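PDB 2IMP: lactaldehyde dehydrogenase from Escherichia coli, which catalyses the irreversible NAD+-dependent oxidation of L-lactaldehyde to L-lactate, and of glycolaldehyde to glycolate, as a homotetramer in the degradation of L-fucose and L-rhamnose. Local coordinates for residues A[113-118]-A[464-469]; A[125-130]-A[136-141]; A[172-177]-A[214-219]; A[203-206]-A[211-214]. All coordinates share one frame; numbering follows the deposited sequence.

Interaction 1. Residues A[113-118]-A[464-469]; sequences DYMAEW and HGLHEY
Leu466 is the residue of 464-469 that reaches Met115 and Trp118, and the turns around it serve other neighbours. His464, pointing away from 113-118, turns its polar ring to another subunit, as befits a residue at a tetramer interface. Gly465 follows; with no side chain, it adds little bulk beside the methyl end of Met115. At Leu466, CG stands anti to the backbone N (chi1 -179°), which carries the forked end across to Met115 and Trp118. Its CD2 rests against the root of the indole, 3.7 Å from Trp118 CB and equally close to CG, while CD1 of Leu466 lies 4.0 Å from Trp118 CD1. CB of Leu466 stays over one face of the ring, displaced toward the rim; tryptophan suits this place by offering a broad apolar surface on which the leucine packs. The same CD1 of Leu466 approaches Met115 SD at 4.2 Å, where the flexible thioether fills in beside the branched leucine. Arg121 of the second subunit makes a cation-pi contact with Trp118. With no hydrogen bond between the two segments, their join rests on apolar packing, while the indole also carries the contact into the subunit interface.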
# COMPACT_ATOMS: atom_id res chain seq x y z
N ASP A 113 -20.65 -1.78 -10.22
CA ASP A 113 -20.74 -0.81 -9.14
C ASP A 113 -19.49 -0.87 -8.24
O ASP A 113 -18.93 0.16 -7.87
CB ASP A 113 -21.98 -1.07 -8.27
CG ASP A 113 -23.26 -0.57 -8.92
OD1 ASP A 113 -23.20 0.32 -9.79
OD2 ASP A 113 -24.35 -1.06 -8.53
N TYR A 114 -19.08 -2.10 -7.90
CA TYR A 114 -17.88 -2.29 -7.09
C TYR A 114 -16.65 -1.64 -7.75
O TYR A 114 -15.91 -0.89 -7.10
CB TYR A 114 -17.62 -3.79 -6.88
CG TYR A 114 -16.22 -4.11 -6.39
CD1 TYR A 114 -15.85 -3.88 -5.06
CD2 TYR A 114 -15.25 -4.56 -7.28
CE1 TYR A 114 -14.53 -4.09 -4.64
CE2 TYR A 114 -13.94 -4.77 -6.87
CZ TYR A 114 -13.58 -4.53 -5.56
OH TYR A 114 -12.27 -4.71 -5.20
N MET A 115 -16.45 -1.91 -9.04
CA MET A 115 -15.34 -1.32 -9.76
C MET A 115 -15.40 0.22 -9.83
O MET A 115 -14.38 0.90 -9.69
CB MET A 115 -15.26 -1.90 -11.18
CG MET A 115 -14.63 -3.28 -11.24
SD MET A 115 -12.87 -3.25 -10.78
CE MET A 115 -12.57 -4.97 -10.44
N ALA A 116 -16.60 0.76 -10.03
CA ALA A 116 -16.77 2.21 -10.08
C ALA A 116 -16.28 2.90 -8.78
O ALA A 116 -15.87 4.06 -8.79
CB ALA A 116 -18.24 2.57 -10.33
N GLU A 117 -16.32 2.15 -7.69
CA GLU A 117 -15.90 2.64 -6.39
C GLU A 117 -14.37 2.90 -6.29
O GLU A 117 -13.91 3.52 -5.33
CB GLU A 117 -16.33 1.67 -5.29
CG GLU A 117 -17.82 1.37 -5.31
CD GLU A 117 -18.23 0.34 -4.27
OE1 GLU A 117 -17.41 -0.53 -3.91
OE2 GLU A 117 -19.40 0.39 -3.84
N TRP A 118 -13.62 2.41 -7.27
CA TRP A 118 -12.17 2.63 -7.28
C TRP A 118 -11.77 4.05 -7.73
O TRP A 118 -10.63 4.47 -7.54
CB TRP A 118 -11.48 1.61 -8.20
CG TRP A 118 -11.25 0.27 -7.56
CD1 TRP A 118 -11.77 -0.93 -7.96
CD2 TRP A 118 -10.48 -0.01 -6.37
NE1 TRP A 118 -11.38 -1.93 -7.10
CE2 TRP A 118 -10.59 -1.39 -6.12
CE3 TRP A 118 -9.72 0.79 -5.51
CZ2 TRP A 118 -9.95 -2.01 -5.03
CZ3 TRP A 118 -9.08 0.18 -4.41
CH2 TRP A 118 -9.21 -1.21 -4.19
N HIS A 464 -5.85 -5.46 -7.74
CA HIS A 464 -4.87 -5.91 -8.71
C HIS A 464 -5.44 -6.03 -10.13
O HIS A 464 -4.75 -5.78 -11.10
CB HIS A 464 -4.25 -7.23 -8.25
CG HIS A 464 -3.61 -7.13 -6.90
ND1 HIS A 464 -2.51 -6.33 -6.66
CD2 HIS A 464 -3.95 -7.67 -5.71
CE1 HIS A 464 -2.21 -6.37 -5.38
NE2 HIS A 464 -3.06 -7.18 -4.77
N GLY A 465 -6.72 -6.40 -10.21
CA GLY A 465 -7.36 -6.50 -11.51
C GLY A 465 -7.50 -5.09 -12.07
O GLY A 465 -7.30 -4.86 -13.26
N LEU A 466 -7.83 -4.14 -11.20
CA LEU A 466 -7.95 -2.75 -11.63
C LEU A 466 -6.62 -2.19 -12.14
O LEU A 466 -6.58 -1.47 -13.14
CB LEU A 466 -8.44 -1.86 -10.49
CG LEU A 466 -8.59 -0.39 -10.93
CD1 LEU A 466 -10.01 -0.20 -11.48
CD2 LEU A 466 -8.33 0.56 -9.78
N HIS A 467 -5.54 -2.53 -11.44
CA HIS A 467 -4.22 -2.06 -11.80
C HIS A 467 -3.71 -2.58 -13.15
O HIS A 467 -2.82 -1.98 -13.74
CB HIS A 467 -3.22 -2.40 -10.68
CG HIS A 467 -3.39 -1.55 -9.46
ND1 HIS A 467 -2.71 -1.79 -8.28
CD2 HIS A 467 -4.15 -0.46 -9.23
CE1 HIS A 467 -3.05 -0.89 -7.38
NE2 HIS A 467 -3.93 -0.06 -7.94
N GLU A 468 -4.27 -3.69 -13.63
CA GLU A 468 -3.87 -4.20 -14.94
C GLU A 468 -4.17 -3.16 -16.04
O GLU A 468 -3.55 -3.17 -17.10
CB GLU A 468 -4.62 -5.50 -15.29
CG GLU A 468 -4.22 -6.76 -14.51
CD GLU A 468 -2.73 -7.08 -14.59
OE1 GLU A 468 -2.09 -6.73 -15.61
OE2 GLU A 468 -2.21 -7.69 -13.63
N TYR A 469 -5.12 -2.26 -15.76
CA TYR A 469 -5.50 -1.22 -16.71
C TYR A 469 -4.82 0.13 -16.49
O TYR A 469 -5.23 1.16 -17.04
CB TYR A 469 -7.03 -1.05 -16.71
CG TYR A 469 -7.71 -2.20 -17.41
CD1 TYR A 469 -8.03 -3.38 -16.73
CD2 TYR A 469 -7.97 -2.14 -18.78
CE1 TYR A 469 -8.59 -4.47 -17.40
CE2 TYR A 469 -8.52 -3.23 -19.46
CZ TYR A 469 -8.83 -4.39 -18.77
OH TYR A 469 -9.34 -5.48 -19.44

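Interaction 2. Residues A[125-130]-A[136-141]; sequences EIIQSD and ILLFKR
Glu125, Ile126 and Ile127 run antiparallel to Leu138, Leu137 and Ile136, their strand axes at 160°, with three backbone hydrogen bonds between them: Glu125 N to Leu138 O at 2.8 Å, Leu138 N to Glu125 O at 2.7 Å, and Ile127 N to Ile136 O at 2.9 Å. Toward the turn a water bridges instead, donating to Ile127 O and accepting a weak bond from Ile136 N. On one face Ile126 and Leu137, a non-hydrogen-bonded pair, lie side by side, CG1 of Ile126 4.0 Å from CD2 of Leu137. The other face carries Glu125, Ile127, Ile136 and Leu138. Beta-branched Ile127 and Ile136 suit an extended backbone, and meet CB to CB at 4.0 Å; CD1 of Ile136 reaches along to Ser129 CB, 3.5 Å away. Glu125 extends alongside Leu138, its OE1 3.4 Å from both leucine methyls. A salt bridge from Lys463 of the third subunit to Glu125 OE2 probably offsets the closeness of this carboxylate to Glu123 of the fourth. Ser129 OG is bound within the hairpin, to Glu134. This hairpin, with strand 470-478 beside it, forms the protruding oligomerisation element of aldehyde dehydrogenases: backbone bonds and branched apolar side chains hold the two strands in register, and the buried carboxylate probably adds specificity to tetramer assembly.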
# COMPACT_ATOMS: atom_id res chain seq x y z
N GLU A 125 2.24 7.28 -6.32
CA GLU A 125 3.11 7.33 -5.15
C GLU A 125 4.17 8.44 -5.17
O GLU A 125 4.56 8.92 -6.24
CB GLU A 125 3.83 5.99 -4.97
CG GLU A 125 2.91 4.78 -5.11
CD GLU A 125 3.63 3.53 -5.59
OE1 GLU A 125 4.46 3.64 -6.52
OE2 GLU A 125 3.37 2.45 -5.04
N ILE A 126 4.59 8.85 -3.99
CA ILE A 126 5.65 9.83 -3.85
C ILE A 126 6.86 9.14 -3.19
O ILE A 126 6.81 8.70 -2.04
CB ILE A 126 5.18 11.05 -3.02
CG1 ILE A 126 3.97 11.69 -3.70
CG2 ILE A 126 6.30 12.08 -2.95
CD1 ILE A 126 3.44 12.92 -3.00
N ILE A 127 7.93 9.03 -3.97
CA ILE A 127 9.13 8.33 -3.54
C ILE A 127 10.32 9.21 -3.14
O ILE A 127 10.68 10.15 -3.85
CB ILE A 127 9.60 7.38 -4.67
CG1 ILE A 127 8.44 6.47 -5.08
CG2 ILE A 127 10.80 6.57 -4.22
CD1 ILE A 127 8.64 5.79 -6.43
N GLN A 128 10.92 8.88 -2.00
CA GLN A 128 12.09 9.61 -1.53
C GLN A 128 13.26 9.50 -2.53
O GLN A 128 13.57 8.41 -3.02
CB GLN A 128 12.57 9.07 -0.18
CG GLN A 128 11.62 9.30 0.98
CD GLN A 128 11.35 10.77 1.23
OE1 GLN A 128 12.28 11.55 1.47
NE2 GLN A 128 10.08 11.16 1.17
N SER A 129 13.87 10.63 -2.83
CA SER A 129 15.00 10.66 -3.74
C SER A 129 16.36 10.78 -3.03
O SER A 129 16.41 11.26 -1.90
CB SER A 129 14.85 11.82 -4.71
OG SER A 129 16.05 12.04 -5.43
N ASP A 130 17.43 10.33 -3.67
CA ASP A 130 18.77 10.47 -3.09
C ASP A 130 19.32 11.90 -3.35
O ASP A 130 20.30 12.33 -2.73
CB ASP A 130 19.75 9.46 -3.70
CG ASP A 130 19.48 8.04 -3.27
OD1 ASP A 130 18.51 7.80 -2.53
OD2 ASP A 130 20.25 7.15 -3.67
N ILE A 136 10.33 12.62 -6.48
CA ILE A 136 10.03 11.57 -7.43
C ILE A 136 8.54 11.22 -7.37
O ILE A 136 8.08 10.59 -6.42
CB ILE A 136 10.86 10.30 -7.15
CG1 ILE A 136 12.35 10.62 -7.24
CG2 ILE A 136 10.50 9.22 -8.15
CD1 ILE A 136 13.25 9.46 -6.82
N LEU A 137 7.80 11.68 -8.37
CA LEU A 137 6.37 11.46 -8.43
C LEU A 137 5.96 10.35 -9.39
O LEU A 137 6.21 10.43 -10.59
CB LEU A 137 5.66 12.75 -8.85
CG LEU A 137 6.01 14.01 -8.05
CD1 LEU A 137 5.30 15.21 -8.65
CD2 LEU A 137 5.63 13.82 -6.59
N LEU A 138 5.33 9.31 -8.85
CA LEU A 138 4.86 8.21 -9.66
C LEU A 138 3.34 8.24 -9.87
O LEU A 138 2.55 7.91 -8.98
CB LEU A 138 5.30 6.87 -9.02
CG LEU A 138 4.97 5.59 -9.78
CD1 LEU A 138 6.00 4.51 -9.46
CD2 LEU A 138 3.55 5.12 -9.42
N PHE A 139 2.94 8.68 -11.06
CA PHE A 139 1.52 8.77 -11.39
C PHE A 139 0.98 7.50 -12.07
O PHE A 139 1.71 6.81 -12.78
CB PHE A 139 1.25 9.92 -12.35
CG PHE A 139 1.61 11.28 -11.83
CD1 PHE A 139 2.92 11.74 -11.90
CD2 PHE A 139 0.63 12.12 -11.30
CE1 PHE A 139 3.25 13.03 -11.49
CE2 PHE A 139 0.95 13.41 -10.88
CZ PHE A 139 2.26 13.87 -10.97
N LYS A 140 -0.29 7.23 -11.84
CA LYS A 140 -0.96 6.11 -12.48
C LYS A 140 -1.80 6.61 -13.67
O LYS A 140 -2.78 7.33 -13.48
CB LYS A 140 -1.88 5.39 -11.47
CG LYS A 140 -1.14 4.68 -10.35
CD LYS A 140 -0.26 3.57 -10.91
CE LYS A 140 0.40 2.78 -9.80
NZ LYS A 140 -0.61 2.23 -8.86
N ARG A 141 -1.39 6.26 -14.88
CA ARG A 141 -2.09 6.70 -16.07
C ARG A 141 -2.81 5.57 -16.81
O ARG A 141 -2.48 4.40 -16.63
CB ARG A 141 -1.12 7.35 -17.07
CG ARG A 141 -0.17 8.38 -16.49
CD ARG A 141 -0.90 9.61 -15.98
NE ARG A 141 0.03 10.71 -15.75
CZ ARG A 141 -0.28 11.84 -15.10
NH1 ARG A 141 -1.50 12.00 -14.60
NH2 ARG A 141 0.63 12.79 -14.95
O HOH W 1 10.28 13.06 -3.10

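Interaction 3. Residues A[172-177]-A[214-219]; sequences TIVIKP and QELAGN. With NAI (1,4-dihydronicotinamide adenine dinucleotide), chain D.
Leu216 spans two positions on one face of strand 172-176 with its two methyls: CD2 touches Val174 CG1 at 3.6 Å and CD1 touches Lys176 CB at the same distance. Leucine suits a helix face turned to a sheet, its forked end covering two strand residues, and beta-branched valine suits the strand beneath it. Only the root of Lys176 takes part in this packing. Its CG is anti to the backbone N (chi1 -173°), and bends at chi3 and chi4 then swing the ammonium away from the leucine to the cofactor. There NZ of Lys176 bonds to both hydroxyls of the adenosine ribose, 2.9 Å to O2B and 3.0 Å to O3B of the NADH. The same NZ also donates to Pro177 O at 2.9 Å and to Gly207 O, so that several oxygens fix where the ammonium points. On the helix, Gln214 NE2 gives adenine N1A a nearly straight bond of 2.8 Å (176°); Thr240, bonded to Gln214 OE1, helps to orient that amide. At the helix end, Asn219 ND2 bonds to Glu215 OE2, which also pairs with Arg47. The apolar seam joins strand and helix, and probably helps hold them where Lys176 meets the ribose and Gln214 the adenine.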
# COMPACT_ATOMS: atom_id res chain seq x y z
N THR A 172 -10.34 3.41 -23.13
CA THR A 172 -11.52 3.16 -23.93
C THR A 172 -11.44 1.69 -24.35
O THR A 172 -10.38 1.08 -24.25
CB THR A 172 -11.62 4.08 -25.18
OG1 THR A 172 -10.43 4.00 -25.96
CG2 THR A 172 -11.86 5.51 -24.74
N ILE A 173 -12.54 1.10 -24.79
CA ILE A 173 -12.46 -0.30 -25.13
C ILE A 173 -13.31 -0.77 -26.32
O ILE A 173 -14.34 -0.18 -26.66
CB ILE A 173 -12.85 -1.15 -23.88
CG1 ILE A 173 -12.40 -2.61 -24.03
CG2 ILE A 173 -14.36 -1.10 -23.66
CD1 ILE A 173 -12.70 -3.47 -22.80
N VAL A 174 -12.82 -1.83 -26.95
CA VAL A 174 -13.49 -2.49 -28.05
C VAL A 174 -13.65 -3.96 -27.67
O VAL A 174 -12.67 -4.68 -27.48
CB VAL A 174 -12.69 -2.44 -29.37
CG1 VAL A 174 -13.45 -3.22 -30.44
CG2 VAL A 174 -12.49 -0.99 -29.82
N ILE A 175 -14.89 -4.39 -27.55
CA ILE A 175 -15.16 -5.76 -27.17
C ILE A 175 -15.75 -6.66 -28.27
O ILE A 175 -16.57 -6.22 -29.08
CB ILE A 175 -16.12 -5.79 -25.96
CG1 ILE A 175 -15.36 -5.38 -24.69
CG2 ILE A 175 -16.76 -7.17 -25.82
CD1 ILE A 175 -16.22 -5.29 -23.47
N LYS A 176 -15.28 -7.90 -28.30
CA LYS A 176 -15.81 -8.90 -29.22
C LYS A 176 -16.30 -10.11 -28.43
O LYS A 176 -15.50 -10.83 -27.82
CB LYS A 176 -14.78 -9.39 -30.23
CG LYS A 176 -15.43 -10.32 -31.28
CD LYS A 176 -14.42 -11.12 -32.10
CE LYS A 176 -14.01 -12.40 -31.39
NZ LYS A 176 -15.15 -13.36 -31.25
N PRO A 177 -17.61 -10.33 -28.40
CA PRO A 177 -18.11 -11.49 -27.65
C PRO A 177 -17.84 -12.77 -28.47
O PRO A 177 -17.44 -12.69 -29.63
CB PRO A 177 -19.60 -11.20 -27.54
CG PRO A 177 -19.90 -10.57 -28.89
CD PRO A 177 -18.71 -9.63 -29.10
N GLN A 214 -8.29 -11.54 -34.04
CA GLN A 214 -6.89 -11.29 -34.37
C GLN A 214 -6.58 -9.80 -34.59
O GLN A 214 -5.50 -9.33 -34.21
CB GLN A 214 -6.49 -12.10 -35.60
CG GLN A 214 -6.12 -13.54 -35.27
CD GLN A 214 -4.81 -13.64 -34.49
OE1 GLN A 214 -3.75 -13.29 -35.00
NE2 GLN A 214 -4.89 -14.13 -33.25
N GLU A 215 -7.52 -9.07 -35.18
CA GLU A 215 -7.31 -7.64 -35.38
C GLU A 215 -7.29 -6.87 -34.03
O GLU A 215 -6.56 -5.90 -33.84
CB GLU A 215 -8.39 -7.07 -36.32
CG GLU A 215 -8.26 -5.60 -36.68
CD GLU A 215 -6.91 -5.22 -37.28
OE1 GLU A 215 -6.27 -6.07 -37.93
OE2 GLU A 215 -6.49 -4.05 -37.12
N LEU A 216 -8.10 -7.35 -33.08
CA LEU A 216 -8.13 -6.73 -31.76
C LEU A 216 -6.83 -7.00 -30.97
O LEU A 216 -6.48 -6.27 -30.04
CB LEU A 216 -9.34 -7.23 -30.97
CG LEU A 216 -10.72 -6.87 -31.54
CD1 LEU A 216 -11.82 -7.44 -30.66
CD2 LEU A 216 -10.87 -5.35 -31.65
N ALA A 217 -6.12 -8.04 -31.38
CA ALA A 217 -4.85 -8.40 -30.75
C ALA A 217 -3.62 -7.82 -31.48
O ALA A 217 -2.62 -7.45 -30.85
CB ALA A 217 -4.72 -9.92 -30.65
N GLY A 218 -3.72 -7.71 -32.81
CA GLY A 218 -2.61 -7.23 -33.61
C GLY A 218 -2.58 -5.77 -34.03
O GLY A 218 -1.58 -5.32 -34.57
N ASN A 219 -3.66 -5.03 -33.82
CA ASN A 219 -3.66 -3.63 -34.21
C ASN A 219 -2.69 -2.78 -33.34
O ASN A 219 -2.77 -2.80 -32.11
CB ASN A 219 -5.07 -3.06 -34.13
CG ASN A 219 -5.18 -1.67 -34.73
OD1 ASN A 219 -4.57 -0.72 -34.24
ND2 ASN A 219 -5.94 -1.55 -35.82
PA NAI D . -12.07 -19.91 -27.28
O1A NAI D . -10.66 -19.51 -27.10
O2A NAI D . -12.26 -20.94 -28.40
O5B NAI D . -12.94 -18.61 -27.58
C5B NAI D . -12.97 -17.47 -26.74
C4B NAI D . -12.84 -16.16 -27.54
O4B NAI D . -11.59 -16.09 -28.23
C3B NAI D . -13.92 -15.97 -28.62
O3B NAI D . -14.40 -14.63 -28.61
C2B NAI D . -13.19 -16.37 -29.89
O2B NAI D . -13.74 -15.87 -31.09
C1B NAI D . -11.80 -15.87 -29.63
N9A NAI D . -10.74 -16.56 -30.42
C8A NAI D . -10.61 -17.90 -30.78
N7A NAI D . -9.47 -18.05 -31.53
C5A NAI D . -8.88 -16.84 -31.65
C6A NAI D . -7.71 -16.40 -32.30
N6A NAI D . -6.94 -17.26 -32.97
N1A NAI D . -7.35 -15.04 -32.24
C2A NAI D . -8.16 -14.13 -31.54
N3A NAI D . -9.32 -14.57 -30.90
C4A NAI D . -9.67 -15.90 -30.95
O3 NAI D . -12.54 -20.48 -25.85
PN NAI D . -14.03 -20.84 -25.39
O1N NAI D . -14.96 -19.73 -25.66
O2N NAI D . -13.94 -21.33 -23.97
O5D NAI D . -14.33 -22.12 -26.33
C5D NAI D . -15.15 -22.13 -27.47
C4D NAI D . -15.09 -23.52 -28.06
O4D NAI D . -15.69 -23.50 -29.35
C3D NAI D . -13.79 -24.32 -28.27
O3D NAI D . -13.70 -25.36 -27.30
C2D NAI D . -13.85 -24.85 -29.68
O2D NAI D . -13.39 -26.18 -29.79
C1D NAI D . -15.30 -24.67 -30.04
N1N NAI D . -15.48 -24.59 -31.52
C2N NAI D . -15.33 -23.33 -32.12
C3N NAI D . -15.49 -23.20 -33.52
C7N NAI D . -15.34 -21.85 -34.19
O7N NAI D . -15.51 -21.76 -35.57
N7N NAI D . -15.05 -20.73 -33.52
C4N NAI D . -15.81 -24.37 -34.29
C5N NAI D . -15.95 -25.64 -33.67
C6N NAI D . -15.78 -25.73 -32.27

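Interaction 4. Residues A[203-206]-A[211-214]; sequences NLVL and TVGQ. With NAI (1,4-dihydronicotinamide adenine dinucleotide), chain D.
Val212, the residue that meets Val205, lies in a wider, pi-type turn at 211-213, an irregularity near the start of helix 209-218. The touch is methyl to methyl: CG2 of Val205 lies 3.5 Å from CG1 of Val212, a close fit of two compact side chains. In Val205 that CG2 occupies the crowded position between the backbone N and the carbonyl carbon, with CG1 anti to the carbonyl carbon (chi1 -67°). The other branch of Val212, CG2, rests 3.7 Å from Leu206 O, so the valine spans a side chain and a backbone carbonyl. Leu206 itself takes part through its backbone; its CB points away from the helix, and its side chain packs on Pro177, Pro182 and Ile186. Ala49 and Val174 also border Val205, while Val212 reaches Lys176, so the pair belongs to a small aliphatic layer between sheet and helices. Next along the helix, Gly213 brings bare backbone against the cofactor, its C atom 3.5 Å from adenine C2A of the NADH. The absence of a side chain suits a place so near the base. Apolar packing against the residues that follow the strand, and an unobstructed backbone on the adenine side, make this helix a wall of the Rossmann-type dinucleotide pocket.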
# COMPACT_ATOMS: atom_id res chain seq x y z
N ASN A 203 -17.14 0.05 -27.45
CA ASN A 203 -17.45 -0.43 -28.78
C ASN A 203 -17.65 -1.95 -28.83
O ASN A 203 -16.94 -2.70 -28.15
CB ASN A 203 -16.32 -0.04 -29.75
CG ASN A 203 -15.99 1.43 -29.70
OD1 ASN A 203 -16.56 2.24 -30.44
ND2 ASN A 203 -15.06 1.80 -28.82
N LEU A 204 -18.61 -2.41 -29.62
CA LEU A 204 -18.85 -3.83 -29.74
C LEU A 204 -18.72 -4.33 -31.18
O LEU A 204 -19.47 -3.91 -32.06
CB LEU A 204 -20.25 -4.20 -29.22
CG LEU A 204 -20.57 -5.70 -29.18
CD1 LEU A 204 -19.95 -6.32 -27.93
CD2 LEU A 204 -22.07 -5.93 -29.16
N VAL A 205 -17.73 -5.19 -31.43
CA VAL A 205 -17.58 -5.75 -32.77
C VAL A 205 -17.94 -7.24 -32.79
O VAL A 205 -17.72 -7.94 -31.81
CB VAL A 205 -16.16 -5.51 -33.33
CG1 VAL A 205 -15.95 -4.01 -33.55
CG2 VAL A 205 -15.11 -6.06 -32.38
N LEU A 206 -18.50 -7.71 -33.90
CA LEU A 206 -18.94 -9.09 -33.99
C LEU A 206 -18.26 -9.94 -35.07
O LEU A 206 -18.07 -9.49 -36.20
CB LEU A 206 -20.45 -9.12 -34.20
CG LEU A 206 -21.25 -8.32 -33.16
CD1 LEU A 206 -22.67 -8.10 -33.65
CD2 LEU A 206 -21.25 -9.07 -31.83
N THR A 211 -10.52 -13.83 -37.46
CA THR A 211 -10.66 -12.56 -38.15
C THR A 211 -10.68 -11.32 -37.21
O THR A 211 -9.65 -10.67 -37.00
CB THR A 211 -11.95 -12.55 -39.00
OG1 THR A 211 -13.06 -12.91 -38.17
CG2 THR A 211 -11.85 -13.54 -40.16
N VAL A 212 -11.85 -11.02 -36.68
CA VAL A 212 -12.01 -9.90 -35.78
C VAL A 212 -11.11 -9.99 -34.52
O VAL A 212 -10.45 -9.02 -34.15
CB VAL A 212 -13.48 -9.75 -35.33
CG1 VAL A 212 -13.63 -8.52 -34.44
CG2 VAL A 212 -14.38 -9.64 -36.56
N GLY A 213 -11.10 -11.16 -33.89
CA GLY A 213 -10.29 -11.35 -32.70
C GLY A 213 -8.83 -11.04 -32.94
O GLY A 213 -8.19 -10.35 -32.14
N GLN A 214 -8.29 -11.54 -34.04
CA GLN A 214 -6.89 -11.29 -34.37
C GLN A 214 -6.58 -9.80 -34.59
O GLN A 214 -5.50 -9.33 -34.21
CB GLN A 214 -6.49 -12.10 -35.60
CG GLN A 214 -6.12 -13.54 -35.27
CD GLN A 214 -4.81 -13.64 -34.49
OE1 GLN A 214 -3.75 -13.29 -35.00
NE2 GLN A 214 -4.89 -14.13 -33.25
PA NAI D . -12.07 -19.91 -27.28
O1A NAI D . -10.66 -19.51 -27.10
O2A NAI D . -12.26 -20.94 -28.40
O5B NAI D . -12.94 -18.61 -27.58
C5B NAI D . -12.97 -17.47 -26.74
C4B NAI D . -12.84 -16.16 -27.54
O4B NAI D . -11.59 -16.09 -28.23
C3B NAI D . -13.92 -15.97 -28.62
O3B NAI D . -14.40 -14.63 -28.61
C2B NAI D . -13.19 -16.37 -29.89
O2B NAI D . -13.74 -15.87 -31.09
C1B NAI D . -11.80 -15.87 -29.63
N9A NAI D . -10.74 -16.56 -30.42
C8A NAI D . -10.61 -17.90 -30.78
N7A NAI D . -9.47 -18.05 -31.53
C5A NAI D . -8.88 -16.84 -31.65
C6A NAI D . -7.71 -16.40 -32.30
N6A NAI D . -6.94 -17.26 -32.97
N1A NAI D . -7.35 -15.04 -32.24
C2A NAI D . -8.16 -14.13 -31.54
N3A NAI D . -9.32 -14.57 -30.90
C4A NAI D . -9.67 -15.90 -30.95
O3 NAI D . -12.54 -20.48 -25.85
PN NAI D . -14.03 -20.84 -25.39
O1N NAI D . -14.96 -19.73 -25.66
O2N NAI D . -13.94 -21.33 -23.97
O5D NAI D . -14.33 -22.12 -26.33
C5D NAI D . -15.15 -22.13 -27.47
C4D NAI D . -15.09 -23.52 -28.06
O4D NAI D . -15.69 -23.50 -29.35
C3D NAI D . -13.79 -24.32 -28.27
O3D NAI D . -13.70 -25.36 -27.30
C2D NAI D . -13.85 -24.85 -29.68
O2D NAI D . -13.39 -26.18 -29.79
C1D NAI D . -15.30 -24.67 -30.04
N1N NAI D . -15.48 -24.59 -31.52
C2N NAI D . -15.33 -23.33 -32.12
C3N NAI D . -15.49 -23.20 -33.52
C7N NAI D . -15.34 -21.85 -34.19
O7N NAI D . -15.51 -21.76 -35.57
N7N NAI D . -15.05 -20.73 -33.52
C4N NAI D . -15.81 -24.37 -34.29
C5N NAI D . -15.95 -25.64 -33.67
C6N NAI D . -15.78 -25.73 -32.27

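Along the chain, interactions 2, 3 and 4 all fall between the two segments that interaction 1 brings together. Interactions 3 and 4 are neighbours, their centres 6 Å apart: both use helix 209-218 and share Gln214, and their strands 172-176 and 202-204 lie side by side, with Ile175 N 2.7 Å from Asn203 O. Together they form part of the adenosine end of the NAD site. Strand 134-149 belongs to the same sheet and reaches out into the hairpin of interaction 2, whose centre is about 32 Å from that of interaction 3. The centre of interaction 1 lies about 21 Å from that of interaction 2 and 20 Å from that of interaction 3. The same sheet thus contributes to both the cofactor site and the tetramer interface.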